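Local coordinates for protein putative thiol-disulfide oxidoreductase (PDB 4GRF) that probably acts as a thiol-disulfide oxidoreductase through its thioredoxin domain, the part present here, which carries a CxxC disulfide and is found with covalently bound glutathione, at residues R72-E75 and D76-A80; D84-Y87 and W88-L92; G14-L17 and K18-V22. All coordinates share one frame; numbering follows the deposited sequence.

Contact 1 (R72-E75 and D76-A80); sequences RREE and DWKKA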
loop_
_atom_site.group_PDB
_atom_site.type_symbol
_atom_site.label_atom_id
_atom_site.label_comp_id
_atom_site.label_asym_id
_atom_site.label_seq_id
_atom_site.Cartn_x
_atom_site.Cartn_y
_atom_site.Cartn_z
ATOM N N ARG A 72 -10.935 -9.113 7.685
ATOM C CA ARG A 72 -11.123 -10.301 8.503
ATOM C C ARG A 72 -11.485 -11.495 7.624
ATOM O O ARG A 72 -11.143 -12.635 7.938
ATOM C CB ARG A 72 -12.221 -10.072 9.554
ATOM C CG ARG A 72 -11.899 -8.984 10.575
ATOM C CD ARG A 72 -12.420 -9.333 11.968
ATOM N NE ARG A 72 -13.411 -10.410 11.952
ATOM C CZ ARG A 72 -13.196 -11.633 12.433
ATOM N NH1 ARG A 72 -12.026 -11.942 12.980
ATOM N NH2 ARG A 72 -14.151 -12.552 12.374
ATOM N N ARG A 73 -12.124 -11.228 6.506
ATOM C CA ARG A 73 -12.474 -12.295 5.606
ATOM C C ARG A 73 -11.798 -12.213 4.255
ATOM O O ARG A 73 -11.933 -11.261 3.542
ATOM C CB ARG A 73 -13.973 -12.341 5.415
ATOM C CG ARG A 73 -14.715 -12.487 6.712
ATOM C CD ARG A 73 -16.112 -12.999 6.484
ATOM N NE ARG A 73 -16.947 -12.015 5.824
ATOM C CZ ARG A 73 -17.728 -12.280 4.786
ATOM N NH1 ARG A 73 -17.791 -13.514 4.299
ATOM N NH2 ARG A 73 -18.459 -11.318 4.242
ATOM N N GLU A 74 -11.119 -13.281 3.912
ATOM C CA GLU A 74 -10.422 -13.383 2.658
ATOM C C GLU A 74 -11.362 -13.169 1.473
ATOM O O GLU A 74 -11.001 -12.523 0.486
ATOM C CB GLU A 74 -9.744 -14.749 2.576
ATOM C CG GLU A 74 -8.843 -14.952 1.385
ATOM C CD GLU A 74 -8.123 -16.283 1.463
ATOM O OE1 GLU A 74 -8.233 -17.078 0.508
ATOM O OE2 GLU A 74 -7.466 -16.535 2.497
ATOM N N GLU A 75 -12.593 -13.667 1.575
ATOM C CA GLU A 75 -13.555 -13.526 0.490
ATOM C C GLU A 75 -13.861 -12.059 0.195
ATOM O O GLU A 75 -13.971 -11.670 -0.956
ATOM C CB GLU A 75 -14.853 -14.277 0.821
ATOM C CG GLU A 75 -15.373 -14.052 2.232
ATOM C CD GLU A 75 -16.485 -15.019 2.607
ATOM O OE1 GLU A 75 -16.226 -15.946 3.408
ATOM O OE2 GLU A 75 -17.615 -14.856 2.097
ATOM N N ASP A 76 -14.004 -11.255 1.254
ATOM C CA ASP A 76 -14.309 -9.826 1.109
ATOM C C ASP A 76 -13.167 -9.093 0.403
ATOM O O ASP A 76 -13.395 -8.233 -0.462
ATOM C CB ASP A 76 -14.546 -9.148 2.467
ATOM C CG ASP A 76 -15.801 -9.617 3.174
ATOM O OD1 ASP A 76 -16.711 -10.163 2.522
ATOM O OD2 ASP A 76 -15.869 -9.405 4.405
ATOM N N TRP A 77 -11.944 -9.435 0.796
ATOM C CA TRP A 77 -10.727 -8.891 0.197
ATOM C C TRP A 77 -10.648 -9.194 -1.302
ATOM O O TRP A 77 -10.450 -8.295 -2.127
ATOM C CB TRP A 77 -9.538 -9.482 0.943
ATOM C CG TRP A 77 -8.197 -9.178 0.419
ATOM C CD1 TRP A 77 -7.625 -7.936 0.294
ATOM C CD2 TRP A 77 -7.202 -10.125 -0.021
ATOM N NE1 TRP A 77 -6.355 -8.057 -0.204
ATOM C CE2 TRP A 77 -6.064 -9.384 -0.399
ATOM C CE3 TRP A 77 -7.159 -11.522 -0.121
ATOM C CZ2 TRP A 77 -4.906 -9.989 -0.889
ATOM C CZ3 TRP A 77 -5.993 -12.126 -0.602
ATOM C CH2 TRP A 77 -4.888 -11.353 -0.987
ATOM N N LYS A 78 -10.833 -10.458 -1.671
ATOM C CA LYS A 78 -10.760 -10.851 -3.071
ATOM C C LYS A 78 -11.876 -10.230 -3.911
ATOM O O LYS A 78 -11.645 -9.770 -5.050
ATOM C CB LYS A 78 -10.742 -12.389 -3.178
ATOM C CG LYS A 78 -9.418 -12.965 -2.701
ATOM C CD LYS A 78 -9.286 -14.471 -2.857
ATOM C CE LYS A 78 -10.319 -15.223 -2.038
ATOM N NZ LYS A 78 -10.031 -16.684 -2.027
ATOM N N LYS A 79 -13.073 -10.171 -3.351
ATOM C CA LYS A 79 -14.185 -9.564 -4.061
ATOM C C LYS A 79 -13.892 -8.099 -4.339
ATOM O O LYS A 79 -14.226 -7.604 -5.399
ATOM C CB LYS A 79 -15.488 -9.692 -3.282
ATOM C CG LYS A 79 -16.060 -11.100 -3.270
ATOM C CD LYS A 79 -17.265 -11.221 -2.338
ATOM C CE LYS A 79 -17.948 -12.579 -2.494
ATOM N NZ LYS A 79 -18.885 -12.916 -1.382
ATOM N N ALA A 80 -13.261 -7.402 -3.394
ATOM C CA ALA A 80 -13.007 -5.985 -3.577
ATOM C C ALA A 80 -11.989 -5.788 -4.689
ATOM O O ALA A 80 -12.108 -4.878 -5.517
ATOM C CB ALA A 80 -12.519 -5.349 -2.271
HETATM O O HOH W 1 -13.492 -8.656 5.759
#
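Trp77 N meets Arg73 O at 3.3 Å, in the carbonyl plane, and Lys78 N meets Glu74 O, opening the i to i+4 ladder of a helix whose N-cap position is held by Arg73. Around this first turn the charged side chains sort into two groups. Arg73 and Asp76 form a salt bridge, NH2 to OD1 2.7 Å, but the guanidinium and carboxylate planes stand 89° apart and OD1 lies over the guanidinium face, so charge alone joins them and no N-H points at the oxygen. The bend of the Arg73 chain at chi3 (-69°) brings its head back over the helix start, where NH1 can also pair with the carboxylate of Glu75, a residue modelled in two conformations. Asp76 OD2 accepts from a water, 2.8 Å away, that in turn accepts from Arg73 N, so this N-cap amide is tied to the Asp76 carboxylate through solvent. Between Glu74 and Lys78, one helical turn apart, NZ reaches OE1 at 3.1 Å on its anti lone pair, while Lys78 CE rests on Glu74 CG. The charged network lies on the surface, whereas Trp77, buried, turns inward from helix 74-84 onto Leu92 of strand 89-92 and Leu17 of a nearby loop.

Contact 2 (D84-Y87 and W88-L92); sequences DKSY and WNQVL. With SO4 (sulfate ion), chain E.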
loop_
_atom_site.group_PDB
_atom_site.type_symbol
_atom_site.label_atom_id
_atom_site.label_comp_id
_atom_site.label_asym_id
_atom_site.label_seq_id
_atom_site.Cartn_x
_atom_site.Cartn_y
_atom_site.Cartn_z
ATOM N N ASP A 84 -12.590 -3.701 -8.024
ATOM C CA ASP A 84 -11.778 -2.502 -8.247
ATOM C C ASP A 84 -10.741 -2.628 -9.368
ATOM O O ASP A 84 -10.219 -1.617 -9.850
ATOM C CB ASP A 84 -11.050 -2.122 -6.942
ATOM C CG ASP A 84 -11.997 -1.747 -5.809
ATOM O OD1 ASP A 84 -13.214 -1.536 -6.048
ATOM O OD2 ASP A 84 -11.519 -1.646 -4.646
ATOM N N LYS A 85 -10.446 -3.860 -9.777
ATOM C CA LYS A 85 -9.383 -4.139 -10.732
ATOM C C LYS A 85 -8.046 -3.616 -10.214
ATOM O O LYS A 85 -7.238 -3.084 -10.973
ATOM C CB LYS A 85 -9.692 -3.504 -12.091
ATOM C CG LYS A 85 -10.945 -4.054 -12.756
ATOM C CD LYS A 85 -10.814 -5.540 -13.054
ATOM C CE LYS A 85 -12.077 -6.099 -13.691
ATOM N NZ LYS A 85 -11.938 -7.538 -14.044
ATOM N N SER A 86 -7.823 -3.765 -8.914
ATOM C CA SER A 86 -6.612 -3.207 -8.291
ATOM C C SER A 86 -5.466 -4.216 -8.286
ATOM O O SER A 86 -5.022 -4.680 -7.223
ATOM C CB SER A 86 -6.937 -2.749 -6.872
ATOM O OG SER A 86 -7.665 -3.738 -6.156
ATOM N N TYR A 87 -4.990 -4.560 -9.480
ATOM C CA TYR A 87 -4.079 -5.681 -9.637
ATOM C C TYR A 87 -2.609 -5.283 -9.548
ATOM O O TYR A 87 -1.807 -5.633 -10.405
ATOM C CB TYR A 87 -4.351 -6.398 -10.974
ATOM C CG TYR A 87 -5.755 -6.967 -11.080
ATOM C CD1 TYR A 87 -6.201 -7.938 -10.198
ATOM C CD2 TYR A 87 -6.627 -6.539 -12.074
ATOM C CE1 TYR A 87 -7.484 -8.461 -10.298
ATOM C CE2 TYR A 87 -7.910 -7.054 -12.179
ATOM C CZ TYR A 87 -8.332 -8.013 -11.285
ATOM O OH TYR A 87 -9.610 -8.534 -11.385
ATOM N N TRP A 88 -2.242 -4.560 -8.501
ATOM C CA TRP A 88 -0.842 -4.379 -8.189
ATOM C C TRP A 88 -0.470 -5.441 -7.145
ATOM O O TRP A 88 -1.147 -6.457 -7.053
ATOM C CB TRP A 88 -0.568 -2.928 -7.715
ATOM C CG TRP A 88 -1.594 -2.386 -6.737
ATOM C CD1 TRP A 88 -1.663 -2.635 -5.387
ATOM C CD2 TRP A 88 -2.699 -1.513 -7.041
ATOM N NE1 TRP A 88 -2.744 -1.953 -4.839
ATOM C CE2 TRP A 88 -3.380 -1.259 -5.839
ATOM C CE3 TRP A 88 -3.151 -0.901 -8.215
ATOM C CZ2 TRP A 88 -4.502 -0.430 -5.779
ATOM C CZ3 TRP A 88 -4.291 -0.100 -8.155
ATOM C CH2 TRP A 88 -4.930 0.143 -6.943
ATOM N N ASN A 89 0.596 -5.248 -6.378
ATOM C CA ASN A 89 0.965 -6.258 -5.387
ATOM C C ASN A 89 0.012 -6.127 -4.208
ATOM O O ASN A 89 0.079 -5.150 -3.476
ATOM C CB ASN A 89 2.399 -6.027 -4.919
ATOM C CG ASN A 89 3.402 -6.242 -6.029
ATOM O OD1 ASN A 89 3.655 -7.382 -6.428
ATOM N ND2 ASN A 89 3.973 -5.165 -6.535
ATOM N N GLN A 90 -0.874 -7.092 -4.045
ATOM C CA GLN A 90 -1.864 -7.065 -2.975
ATOM C C GLN A 90 -1.624 -8.187 -1.979
ATOM O O GLN A 90 -1.617 -9.374 -2.364
ATOM C CB GLN A 90 -3.266 -7.256 -3.574
ATOM C CG GLN A 90 -3.745 -6.138 -4.486
ATOM C CD GLN A 90 -4.294 -4.948 -3.717
ATOM O OE1 GLN A 90 -3.941 -4.712 -2.560
ATOM N NE2 GLN A 90 -5.149 -4.167 -4.375
ATOM N N VAL A 91 -1.473 -7.841 -0.702
ATOM C CA VAL A 91 -1.375 -8.856 0.334
ATOM C C VAL A 91 -2.453 -8.691 1.390
ATOM O O VAL A 91 -2.956 -7.595 1.626
ATOM C CB VAL A 91 -0.005 -8.897 1.040
ATOM C CG1 VAL A 91 1.094 -9.193 0.036
ATOM C CG2 VAL A 91 0.259 -7.613 1.833
ATOM N N LEU A 92 -2.788 -9.815 2.015
ATOM C CA LEU A 92 -3.686 -9.853 3.156
ATOM C C LEU A 92 -2.905 -10.245 4.395
ATOM O O LEU A 92 -2.218 -11.282 4.407
ATOM C CB LEU A 92 -4.784 -10.883 2.893
ATOM C CG LEU A 92 -5.844 -11.044 3.975
ATOM C CD1 LEU A 92 -6.614 -9.751 4.174
ATOM C CD2 LEU A 92 -6.790 -12.180 3.611
HETATM S S SO4 E . 5.570 -5.123 -9.872
HETATM O O1 SO4 E . 6.745 -5.044 -10.771
HETATM O O2 SO4 E . 4.932 -3.780 -9.799
HETATM O O3 SO4 E . 4.594 -6.106 -10.403
HETATM O O4 SO4 E . 6.024 -5.582 -8.533
#
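Ser86 folds back against both Trp88 and Gln90 in the link of a beta-alpha-beta unit, where the chain leaves helix 74-84 and enters strand 89-92 through two successive inverse gamma turns centred on Ser86 and Tyr87. Hydrogen bonding gathers on Ser86 O. Gln90 NE2 donates to it at 2.9 Å in the carbonyl plane, on a lone pair, with the oxygen tilted 15° from the plane of the Gln90 amide; Trp88 N adds a weak bond to the same oxygen. The Gln90 chain, bent at chi2 (-81°), sets its amide so that NE2 faces Ser86 O. Nonpolar contact comes from the tryptophan: Ser86 CB sits over the face of its six-membered ring as a CH-pi contact, 3.7 Å from the centroid. The indole also packs on Leu51 and Tyr55 of helix 48-58 and on Ile65 of strand 63-69, which places this link in the buried part of the domain. Asn89 points the other way and is engaged by an ion, a sulfate probably from the crystallisation liquor that also bonds to Thr64 and Tyr55: Asn89 ND2 donates to sulfate O4 at 2.9 Å in a nearly straight bond, 173° at the hydrogen.

Contact 3 (G14-L17 and K18-V22); sequences GIDL and KGNSV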
loop_
_atom_site.group_PDB
_atom_site.type_symbol
_atom_site.label_atom_id
_atom_site.label_comp_id
_atom_site.label_asym_id
_atom_site.label_seq_id
_atom_site.Cartn_x
_atom_site.Cartn_y
_atom_site.Cartn_z
ATOM N N GLY A 14 2.521 -10.198 4.194
ATOM C CA GLY A 14 1.193 -10.776 4.040
ATOM C C GLY A 14 1.233 -11.809 2.925
ATOM O O GLY A 14 2.275 -12.017 2.288
ATOM N N ILE A 15 0.087 -12.458 2.694
ATOM C CA ILE A 15 -0.059 -13.434 1.630
ATOM C C ILE A 15 -0.726 -12.797 0.410
ATOM O O ILE A 15 -1.756 -12.129 0.532
ATOM C CB ILE A 15 -0.873 -14.660 2.120
ATOM C CG1 ILE A 15 -0.313 -15.201 3.441
ATOM C CG2 ILE A 15 -0.923 -15.736 1.042
ATOM C CD1 ILE A 15 1.145 -15.614 3.399
ATOM N N ASP A 16 -0.136 -13.005 -0.775
ATOM C CA ASP A 16 -0.595 -12.360 -1.981
ATOM C C ASP A 16 -1.617 -13.242 -2.678
ATOM O O ASP A 16 -2.019 -14.280 -2.118
ATOM C CB ASP A 16 0.594 -11.934 -2.883
ATOM C CG ASP A 16 1.261 -13.099 -3.644
ATOM O OD1 ASP A 16 0.855 -14.268 -3.530
ATOM O OD2 ASP A 16 2.222 -12.824 -4.406
ATOM N N LEU A 17 -2.062 -12.822 -3.855
ATOM C CA LEU A 17 -3.138 -13.529 -4.575
ATOM C C LEU A 17 -2.638 -14.851 -5.188
ATOM O O LEU A 17 -3.425 -15.687 -5.650
ATOM C CB LEU A 17 -3.732 -12.643 -5.660
ATOM C CG LEU A 17 -4.591 -11.467 -5.180
ATOM C CD1 LEU A 17 -4.962 -10.571 -6.342
ATOM C CD2 LEU A 17 -5.831 -11.965 -4.460
ATOM N N LYS A 18 -1.328 -15.022 -5.233
ATOM C CA LYS A 18 -0.757 -16.295 -5.697
ATOM C C LYS A 18 -0.412 -17.247 -4.544
ATOM O O LYS A 18 0.195 -18.299 -4.749
ATOM C CB LYS A 18 0.468 -16.030 -6.580
ATOM C CG LYS A 18 0.065 -15.415 -7.910
ATOM C CD LYS A 18 1.237 -15.226 -8.860
ATOM C CE LYS A 18 0.733 -14.845 -10.246
ATOM N NZ LYS A 18 1.792 -14.262 -11.113
ATOM N N GLY A 19 -0.831 -16.896 -3.336
ATOM C CA GLY A 19 -0.642 -17.751 -2.183
ATOM C C GLY A 19 0.755 -17.757 -1.607
ATOM O O GLY A 19 1.133 -18.682 -0.882
ATOM N N ASN A 20 1.518 -16.710 -1.918
ATOM C CA ASN A 20 2.897 -16.592 -1.467
ATOM C C ASN A 20 3.076 -15.438 -0.477
ATOM O O ASN A 20 2.351 -14.461 -0.523
ATOM C CB ASN A 20 3.802 -16.417 -2.665
ATOM C CG ASN A 20 3.759 -17.615 -3.585
ATOM O OD1 ASN A 20 3.829 -18.743 -3.124
ATOM N ND2 ASN A 20 3.619 -17.374 -4.866
ATOM N N SER A 21 4.038 -15.563 0.427
ATOM C CA SER A 21 4.323 -14.495 1.358
ATOM C C SER A 21 5.139 -13.441 0.617
ATOM O O SER A 21 6.114 -13.764 -0.060
ATOM C CB SER A 21 5.123 -15.018 2.547
ATOM O OG SER A 21 4.268 -15.681 3.450
ATOM N N VAL A 22 4.728 -12.187 0.746
ATOM C CA VAL A 22 5.401 -11.074 0.094
ATOM C C VAL A 22 5.499 -9.959 1.128
ATOM O O VAL A 22 4.502 -9.617 1.781
ATOM C CB VAL A 22 4.618 -10.572 -1.137
ATOM C CG1 VAL A 22 5.321 -9.368 -1.755
ATOM C CG2 VAL A 22 4.492 -11.680 -2.175
#
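Asp16 turns its carboxylate back across the turn, so that OD1 faces the amides of Lys18 and Asn20 while OD2 lies against a methyl of Val22. Asn20 N donates to OD1 at 3.0 Å, a fairly straight bond that arrives from above the carboxylate plane, 42° out of it; Lys18 N adds a weak bond to the same oxygen. The torsion responsible is chi1 of 76°, which sets CG between the backbone N and the carbonyl carbon and so carries OD1 to the two amides. The Asp16 and Val22 side chains cross at a slant, with OD2 3.4 Å from Val22 CG2. These residues close a beta hairpin, strands 13-15 and 21-23 joined by a type I turn from Asp16 to Gly19. Gly19 N bonds to Asp16 O, and Asp16 N to Asn20 O at 2.9 Å. Farther along, Gly14 and Val22 make an antiparallel hydrogen-bonded pair, with Val22 N to Gly14 O at 2.9 Å and a longer bond, Gly14 N to Val22 O. Putting an alanine in place of Asp16 would probably leave the Asn20 amide without its carboxylate acceptor and the turn freer to flex. Ile15 and Ser21, a non-hydrogen-bonded pair, project from the face other than that of Val22. Ile15 CD1 comes up to Ser21 OG at 3.1 Å, while the CG2 branch, anti to the backbone N, spreads over Gly19, with Ile15 CG2 3.7 Å from Gly19 C. Gly19 itself takes positive phi (77°), a conformation that favours glycine. Outside the hairpin, Val22 and Asp16 both rest on Val91 of strand 89-92, Leu17 reaches Trp77 and Lys78 of helix 74-84, and Val22 O accepts from the hydroxyl of Tyr66.

Contact 2 is the buried one, while contacts 1 and 3 lie at the surface, and the chemistry follows: salt bridges and a water round a helix start in contact 1, backbone bonds and one carboxylate holding a turn in contact 3, an amide and an indole gathered on one serine in contact 2. Strand 89-92 is common ground. Trp77 of contact 1 lies along it, CZ2 to Val91 C 3.6 Å, and its far end meets Ile15 and Leu17 of contact 3. On the hairpin side, Leu92 N probably donates to Ile15 O at 2.9 Å, so that contacts 2 and 3 meet through backbone as well as packing. Contacts 1 and 2 lie in series along helix 74-84 and its following strand.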